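Local structure of fructose 1-phosphate kinase (Staphylococcus aureus, 2JG5) at residues 169-174 with 209-214; 177-182 with 213-218. The protein probably catalyses the ATP-dependent phosphorylation of fructose 1-phosphate to fructose 1,6-bisphosphate, as a member of the pfkB family of carbohydrate kinases. All blocks are in the same frame, centred on the assembly; numbering follows the deposited sequence.

Overall arrangement
Both contacts lie in the alpha/beta part of this ribokinase-like fold and share Ser-213 and Val-214, so the stretch from 209 to 218 runs through both. Interaction 1 is the outer one, its centre about 17 Å from the centre of the chain: two turns meet, through two polar bonds at exposed His-174 and Gln-212 and an apolar contact of Leu-171 with Ala-211. Interaction 2, centred about 12 Å from the chain centre, is more buried; there 177-182 and 213-218 run alongside each other, joined by backbone hydrogen bonds and branched apolar side chains. The contacts meet where Leu-171 CD2 packs against Ile-178 CD1 at 3.8 Å, so the apolar edge of interaction 1 continues into the interior of interaction 2.

Interaction 1. Residues 169-174 with 209-214; sequences SVLPYH and KGAQSV. Unlike the reference sequence in segment 169-174: Tyr-173 (reference Phe).
The 3-10 turn that follows helix 164-170 meets the turn at the end of helix 196-208 in this contact, where Gly-210 leaves helical geometry with positive phi (142°). Across from it, Leu-171 O lies 3.1 Å from Gly-210 CA in a CA-H...O contact, an approach possible because Gly-210 has no side chain. His-174 closes the turn. Its CG stands anti to the carbonyl carbon (chi1 -48°), which brings the ring edge to Gly-210: ND1 donates to Gly-210 O over 3.1 Å, with acceptor and ring nearly coplanar and the donor on a lone pair of the carbonyl. His-174 CA also approaches that oxygen, as a CA-H...O contact. From 209-214, Gln-212 reaches back with an extended side chain, and NE2 gives His-174 O a nearly straight bond of 2.9 Å (164° at the hydrogen), tilted from the carbonyl plane. On the buried side Leu-171 CD2 presses against Ala-211 CB at 3.5 Å, a snug fit, while Leu-206 also touches Leu-171. With its ND1-H given to Gly-210 O, the His-174 ring would be restrained in rotation, and a neutral ring in this bond would carry its proton on ND1.

Interaction 2. Residues 177-182 with 213-218; sequences FIKPNK and SVIVSL
In this parallel pairing, the edge strand 177-178 of the central sheet of the ribokinase-like fold and the chain after it run beside strand 214-217, an edge strand of an antiparallel sheet, joining the two sheets. The end-to-end directions differ by 29°. Ile-215 N and Ser-217 N donate to Ile-178 O (3.1 Å) and Pro-180 O (3.1 Å), and Lys-182 N returns a bond to Ser-217 O (3.3 Å); Pro-180 has no N-H to give between them, and the bond from Ile-178 N to Ser-213 O is weak. The buried end is closely packed. Ile-215 CD1 sits over one face of the Phe-177 ring, toward its rim, in a CH-pi contact 4.2 Å from the centroid. Met-255 of helix 247-260 touches both side chains. Ile-178 and Val-214 lie side by side, and Pro-180 crosses Val-214 at about a right angle, with CD 3.8 Å from Val-214 CG1. Toward Leu-218 the contact is looser: Lys-182 offers CB to Leu-218 CD2 while NZ forms a salt bridge with Glu-186, and Asn-181 caps the following helix through OD1 to Glu-184 N. On the hydrated side one water joins Lys-179 NZ, 3.0 Å away, to Ser-217 OG at 2.8 Å.

Interaction 1. Residues 169-174 with 209-214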
ATOM      1  N   SER A 169      -1.389 -31.810  12.766  1.00 36.78           N
ATOM      2  CA  SER A 169      -2.842 -31.949  12.935  1.00 36.24           C
ATOM      3  C   SER A 169      -3.591 -32.527  11.731  1.00 35.77           C
ATOM      4  O   SER A 169      -4.736 -32.974  11.862  1.00 35.49           O
ATOM      5  CB  SER A 169      -3.472 -30.607  13.321  1.00 36.23           C
ATOM      6  OG  SER A 169      -3.446 -29.692  12.235  1.00 36.69           O
ATOM      7  N   VAL A 170      -2.965 -32.500  10.556  1.00 35.15           N
ATOM      8  CA  VAL A 170      -3.622 -33.029   9.359  1.00 34.72           C
ATOM      9  C   VAL A 170      -3.270 -34.498   9.123  1.00 34.62           C
ATOM     10  O   VAL A 170      -3.904 -35.165   8.308  1.00 34.20           O
ATOM     11  CB  VAL A 170      -3.369 -32.166   8.084  1.00 34.84           C
ATOM     12  CG1 VAL A 170      -4.025 -30.798   8.213  1.00 34.45           C
ATOM     13  CG2 VAL A 170      -1.881 -32.029   7.779  1.00 34.62           C
ATOM     14  N   LEU A 171      -2.272 -34.991   9.861  1.00 34.46           N
ATOM     15  CA  LEU A 171      -1.770 -36.359   9.711  1.00 34.25           C
ATOM     16  C   LEU A 171      -2.851 -37.441   9.763  1.00 34.23           C
ATOM     17  O   LEU A 171      -2.864 -38.313   8.898  1.00 34.12           O
ATOM     18  CB  LEU A 171      -0.649 -36.658  10.720  1.00 34.25           C
ATOM     19  CG  LEU A 171       0.723 -36.008  10.520  1.00 33.95           C
ATOM     20  CD1 LEU A 171       1.568 -36.190  11.767  1.00 34.18           C
ATOM     21  CD2 LEU A 171       1.434 -36.579   9.325  1.00 32.92           C
ATOM     22  N   PRO A 172      -3.777 -37.378  10.752  1.00 34.27           N
ATOM     23  CA  PRO A 172      -4.864 -38.369  10.783  1.00 34.24           C
ATOM     24  C   PRO A 172      -5.734 -38.364   9.522  1.00 34.23           C
ATOM     25  O   PRO A 172      -6.568 -39.262   9.344  1.00 34.24           O
ATOM     26  CB  PRO A 172      -5.708 -37.926  11.986  1.00 34.19           C
ATOM     27  CG  PRO A 172      -4.797 -37.125  12.830  1.00 34.16           C
ATOM     28  CD  PRO A 172      -3.885 -36.429  11.878  1.00 34.20           C
ATOM     29  N   TYR A 173      -5.541 -37.362   8.662  1.00 33.88           N
ATOM     30  CA  TYR A 173      -6.358 -37.198   7.451  1.00 33.70           C
ATOM     31  C   TYR A 173      -5.638 -37.666   6.197  1.00 33.56           C
ATOM     32  O   TYR A 173      -6.130 -37.477   5.076  1.00 33.38           O
ATOM     33  CB  TYR A 173      -6.840 -35.752   7.321  1.00 33.38           C
ATOM     34  CG  TYR A 173      -7.654 -35.309   8.514  1.00 33.51           C
ATOM     35  CD1 TYR A 173      -8.979 -35.717   8.661  1.00 33.48           C
ATOM     36  CD2 TYR A 173      -7.091 -34.522   9.516  1.00 32.70           C
ATOM     37  CE1 TYR A 173      -9.732 -35.331   9.766  1.00 33.15           C
ATOM     38  CE2 TYR A 173      -7.837 -34.128  10.618  1.00 33.25           C
ATOM     39  CZ  TYR A 173      -9.159 -34.534  10.734  1.00 33.14           C
ATOM     40  OH  TYR A 173      -9.906 -34.152  11.819  1.00 33.90           O
ATOM     41  N   HIS A 174      -4.488 -38.307   6.420  1.00 33.48           N
ATOM     42  CA  HIS A 174      -3.654 -38.895   5.377  1.00 33.38           C
ATOM     43  C   HIS A 174      -3.332 -37.929   4.239  1.00 32.89           C
ATOM     44  O   HIS A 174      -3.693 -38.188   3.086  1.00 32.69           O
ATOM     45  CB  HIS A 174      -4.294 -40.182   4.831  1.00 33.99           C
ATOM     46  CG  HIS A 174      -4.753 -41.130   5.894  1.00 35.09           C
ATOM     47  ND1 HIS A 174      -3.938 -41.548   6.924  1.00 37.04           N
ATOM     48  CD2 HIS A 174      -5.940 -41.753   6.079  1.00 36.63           C
ATOM     49  CE1 HIS A 174      -4.603 -42.384   7.701  1.00 36.88           C
ATOM     50  NE2 HIS A 174      -5.820 -42.527   7.209  1.00 37.16           N
ATOM     51  N   LYS A 209       1.944 -42.155  11.426  1.00 32.80           N
ATOM     52  CA  LYS A 209       0.891 -41.348  12.049  1.00 33.03           C
ATOM     53  C   LYS A 209      -0.189 -40.905  11.056  1.00 33.06           C
ATOM     54  O   LYS A 209      -1.234 -40.400  11.472  1.00 33.21           O
ATOM     55  CB  LYS A 209       1.474 -40.131  12.787  1.00 33.11           C
ATOM     56  CG  LYS A 209       2.774 -40.417  13.528  1.00 33.95           C
ATOM     57  CD  LYS A 209       2.824 -39.786  14.900  1.00 35.58           C
ATOM     58  CE  LYS A 209       2.380 -40.776  15.968  1.00 36.46           C
ATOM     59  NZ  LYS A 209       2.243 -40.135  17.304  1.00 37.10           N
ATOM     60  N   GLY A 210       0.059 -41.097   9.758  1.00 33.00           N
ATOM     61  CA  GLY A 210      -0.934 -40.787   8.737  1.00 32.78           C
ATOM     62  C   GLY A 210      -0.478 -40.192   7.415  1.00 32.76           C
ATOM     63  O   GLY A 210      -1.168 -40.357   6.415  1.00 32.82           O
ATOM     64  N   ALA A 211       0.663 -39.501   7.393  1.00 32.62           N
ATOM     65  CA  ALA A 211       1.195 -38.921   6.147  1.00 32.75           C
ATOM     66  C   ALA A 211       1.404 -39.997   5.086  1.00 33.03           C
ATOM     67  O   ALA A 211       1.999 -41.029   5.365  1.00 33.35           O
ATOM     68  CB  ALA A 211       2.509 -38.174   6.408  1.00 32.21           C
ATOM     69  N   GLN A 212       0.897 -39.764   3.877  1.00 33.28           N
ATOM     70  CA  GLN A 212       1.118 -40.686   2.766  1.00 33.45           C
ATOM     71  C   GLN A 212       2.590 -40.683   2.359  1.00 32.88           C
ATOM     72  O   GLN A 212       3.141 -41.706   1.946  1.00 32.60           O
ATOM     73  CB  GLN A 212       0.222 -40.336   1.573  1.00 33.59           C
ATOM     74  CG  GLN A 212      -1.241 -40.773   1.730  1.00 34.56           C
ATOM     75  CD  GLN A 212      -2.071 -40.500   0.477  1.00 35.05           C
ATOM     76  OE1 GLN A 212      -1.752 -40.972  -0.619  1.00 37.32           O
ATOM     77  NE2 GLN A 212      -3.138 -39.731   0.637  1.00 35.97           N
ATOM     78  N   SER A 213       3.218 -39.517   2.496  1.00 32.53           N
ATOM     79  CA  SER A 213       4.650 -39.353   2.301  1.00 31.72           C
ATOM     80  C   SER A 213       5.094 -38.049   2.961  1.00 31.74           C
ATOM     81  O   SER A 213       4.258 -37.258   3.399  1.00 32.02           O
ATOM     82  CB  SER A 213       5.005 -39.353   0.816  1.00 31.83           C
ATOM     83  OG  SER A 213       4.308 -38.344   0.117  1.00 30.77           O
ATOM     84  N   VAL A 214       6.405 -37.838   3.043  1.00 31.07           N
ATOM     85  CA  VAL A 214       6.965 -36.679   3.735  1.00 30.91           C
ATOM     86  C   VAL A 214       8.204 -36.218   2.990  1.00 30.69           C
ATOM     87  O   VAL A 214       9.072 -37.030   2.679  1.00 30.61           O
ATOM     88  CB  VAL A 214       7.377 -37.015   5.206  1.00 30.72           C
ATOM     89  CG1 VAL A 214       8.025 -35.814   5.895  1.00 30.48           C
ATOM     90  CG2 VAL A 214       6.193 -37.513   6.024  1.00 30.93           C
TER

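Interaction 2. Residues 177-182 with 213-218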
ATOM      1  N   PHE A 177       1.419 -35.420   0.990  1.00 32.35           N
ATOM      2  CA  PHE A 177       2.656 -35.180   1.726  1.00 31.94           C
ATOM      3  C   PHE A 177       2.560 -33.928   2.594  1.00 31.81           C
ATOM      4  O   PHE A 177       1.747 -33.037   2.343  1.00 30.98           O
ATOM      5  CB  PHE A 177       3.894 -35.127   0.809  1.00 32.03           C
ATOM      6  CG  PHE A 177       3.952 -33.924  -0.096  1.00 31.95           C
ATOM      7  CD1 PHE A 177       4.626 -32.774   0.298  1.00 32.13           C
ATOM      8  CD2 PHE A 177       3.375 -33.963  -1.365  1.00 31.77           C
ATOM      9  CE1 PHE A 177       4.701 -31.665  -0.547  1.00 32.94           C
ATOM     10  CE2 PHE A 177       3.443 -32.864  -2.221  1.00 32.36           C
ATOM     11  CZ  PHE A 177       4.111 -31.708  -1.811  1.00 32.82           C
ATOM     12  N   ILE A 178       3.386 -33.908   3.639  1.00 32.03           N
ATOM     13  CA  ILE A 178       3.708 -32.697   4.394  1.00 31.86           C
ATOM     14  C   ILE A 178       5.197 -32.348   4.184  1.00 31.92           C
ATOM     15  O   ILE A 178       5.964 -33.174   3.686  1.00 31.64           O
ATOM     16  CB  ILE A 178       3.385 -32.861   5.884  1.00 31.66           C
ATOM     17  CG1 ILE A 178       4.000 -34.168   6.418  1.00 31.56           C
ATOM     18  CG2 ILE A 178       1.870 -32.805   6.081  1.00 32.19           C
ATOM     19  CD1 ILE A 178       4.053 -34.271   7.922  1.00 32.70           C
ATOM     20  N   LYS A 179       5.603 -31.135   4.560  1.00 31.92           N
ATOM     21  CA  LYS A 179       6.974 -30.690   4.282  1.00 32.12           C
ATOM     22  C   LYS A 179       7.708 -30.016   5.458  1.00 32.02           C
ATOM     23  O   LYS A 179       8.048 -28.837   5.385  1.00 31.94           O
ATOM     24  CB  LYS A 179       7.007 -29.796   3.024  1.00 31.96           C
ATOM     25  CG  LYS A 179       8.389 -29.694   2.385  1.00 32.18           C
ATOM     26  CD  LYS A 179       8.489 -28.637   1.303  1.00 32.77           C
ATOM     27  CE  LYS A 179       8.453 -27.240   1.886  1.00 34.62           C
ATOM     28  NZ  LYS A 179       9.664 -26.959   2.719  1.00 35.75           N
ATOM     29  N   PRO A 180       7.983 -30.764   6.539  1.00 32.32           N
ATOM     30  CA  PRO A 180       8.699 -30.111   7.631  1.00 32.56           C
ATOM     31  C   PRO A 180      10.190 -29.927   7.328  1.00 32.54           C
ATOM     32  O   PRO A 180      10.721 -30.518   6.387  1.00 31.98           O
ATOM     33  CB  PRO A 180       8.519 -31.087   8.792  1.00 32.64           C
ATOM     34  CG  PRO A 180       8.457 -32.427   8.126  1.00 32.44           C
ATOM     35  CD  PRO A 180       7.699 -32.182   6.840  1.00 32.78           C
ATOM     36  N   ASN A 181      10.858 -29.097   8.114  1.00 32.82           N
ATOM     37  CA  ASN A 181      12.316 -29.069   8.038  1.00 33.21           C
ATOM     38  C   ASN A 181      12.941 -29.987   9.084  1.00 33.31           C
ATOM     39  O   ASN A 181      12.271 -30.430  10.027  1.00 33.31           O
ATOM     40  CB  ASN A 181      12.886 -27.638   8.081  1.00 32.94           C
ATOM     41  CG  ASN A 181      12.363 -26.826   9.243  1.00 32.89           C
ATOM     42  OD1 ASN A 181      12.487 -27.212  10.410  1.00 33.11           O
ATOM     43  ND2 ASN A 181      11.791 -25.673   8.931  1.00 32.91           N
ATOM     44  N   LYS A 182      14.221 -30.284   8.891  1.00 33.83           N
ATOM     45  CA  LYS A 182      15.004 -31.056   9.846  1.00 33.83           C
ATOM     46  C   LYS A 182      14.839 -30.526  11.283  1.00 34.00           C
ATOM     47  O   LYS A 182      14.814 -31.309  12.242  1.00 34.10           O
ATOM     48  CB  LYS A 182      16.472 -31.043   9.421  1.00 33.81           C
ATOM     49  CG  LYS A 182      17.402 -31.856  10.288  1.00 34.26           C
ATOM     50  CD  LYS A 182      18.816 -31.291  10.202  1.00 35.76           C
ATOM     51  CE  LYS A 182      19.517 -31.348  11.545  1.00 35.12           C
ATOM     52  NZ  LYS A 182      18.704 -30.701  12.619  1.00 36.47           N
ATOM     53  N   SER A 213       3.218 -39.517   2.496  1.00 32.53           N
ATOM     54  CA  SER A 213       4.650 -39.353   2.301  1.00 31.72           C
ATOM     55  C   SER A 213       5.094 -38.049   2.961  1.00 31.74           C
ATOM     56  O   SER A 213       4.258 -37.258   3.399  1.00 32.02           O
ATOM     57  CB  SER A 213       5.005 -39.353   0.816  1.00 31.83           C
ATOM     58  OG  SER A 213       4.308 -38.344   0.117  1.00 30.77           O
ATOM     59  N   VAL A 214       6.405 -37.838   3.043  1.00 31.07           N
ATOM     60  CA  VAL A 214       6.965 -36.679   3.735  1.00 30.91           C
ATOM     61  C   VAL A 214       8.204 -36.218   2.990  1.00 30.69           C
ATOM     62  O   VAL A 214       9.072 -37.030   2.679  1.00 30.61           O
ATOM     63  CB  VAL A 214       7.377 -37.015   5.206  1.00 30.72           C
ATOM     64  CG1 VAL A 214       8.025 -35.814   5.895  1.00 30.48           C
ATOM     65  CG2 VAL A 214       6.193 -37.513   6.024  1.00 30.93           C
ATOM     66  N   ILE A 215       8.271 -34.924   2.694  1.00 30.55           N
ATOM     67  CA  ILE A 215       9.507 -34.307   2.211  1.00 30.81           C
ATOM     68  C   ILE A 215      10.124 -33.526   3.353  1.00 30.88           C
ATOM     69  O   ILE A 215       9.464 -32.699   3.977  1.00 30.57           O
ATOM     70  CB  ILE A 215       9.281 -33.365   1.012  1.00 30.68           C
ATOM     71  CG1 ILE A 215       8.721 -34.138  -0.178  1.00 30.60           C
ATOM     72  CG2 ILE A 215      10.586 -32.685   0.618  1.00 30.41           C
ATOM     73  CD1 ILE A 215       8.200 -33.239  -1.294  1.00 31.56           C
ATOM     74  N   VAL A 216      11.386 -33.810   3.642  1.00 31.48           N
ATOM     75  CA  VAL A 216      12.080 -33.114   4.708  1.00 31.91           C
ATOM     76  C   VAL A 216      13.144 -32.222   4.084  1.00 32.92           C
ATOM     77  O   VAL A 216      14.073 -32.701   3.415  1.00 32.92           O
ATOM     78  CB  VAL A 216      12.690 -34.074   5.744  1.00 31.82           C
ATOM     79  CG1 VAL A 216      13.365 -33.291   6.859  1.00 31.51           C
ATOM     80  CG2 VAL A 216      11.630 -34.977   6.321  1.00 31.52           C
ATOM     81  N   SER A 217      12.985 -30.920   4.294  1.00 33.49           N
ATOM     82  CA  SER A 217      13.885 -29.936   3.740  1.00 34.34           C
ATOM     83  C   SER A 217      15.162 -29.868   4.566  1.00 34.54           C
ATOM     84  O   SER A 217      15.124 -29.783   5.796  1.00 34.84           O
ATOM     85  CB  SER A 217      13.195 -28.572   3.690  1.00 34.61           C
ATOM     86  OG  SER A 217      13.988 -27.625   2.987  1.00 36.30           O
ATOM     87  N   LEU A 218      16.295 -29.921   3.879  1.00 34.85           N
ATOM     88  CA  LEU A 218      17.598 -29.850   4.525  1.00 35.24           C
ATOM     89  C   LEU A 218      18.347 -28.589   4.105  1.00 35.74           C
ATOM     90  O   LEU A 218      19.552 -28.463   4.333  1.00 35.79           O
ATOM     91  CB  LEU A 218      18.417 -31.106   4.209  1.00 35.13           C
ATOM     92  CG  LEU A 218      17.726 -32.458   4.407  1.00 34.76           C
ATOM     93  CD1 LEU A 218      18.576 -33.573   3.803  1.00 33.86           C
ATOM     94  CD2 LEU A 218      17.420 -32.724   5.880  1.00 33.26           C
TER
HETATM   95  O   HOH W   1      12.269 -26.051   1.520  1.00 28.86           O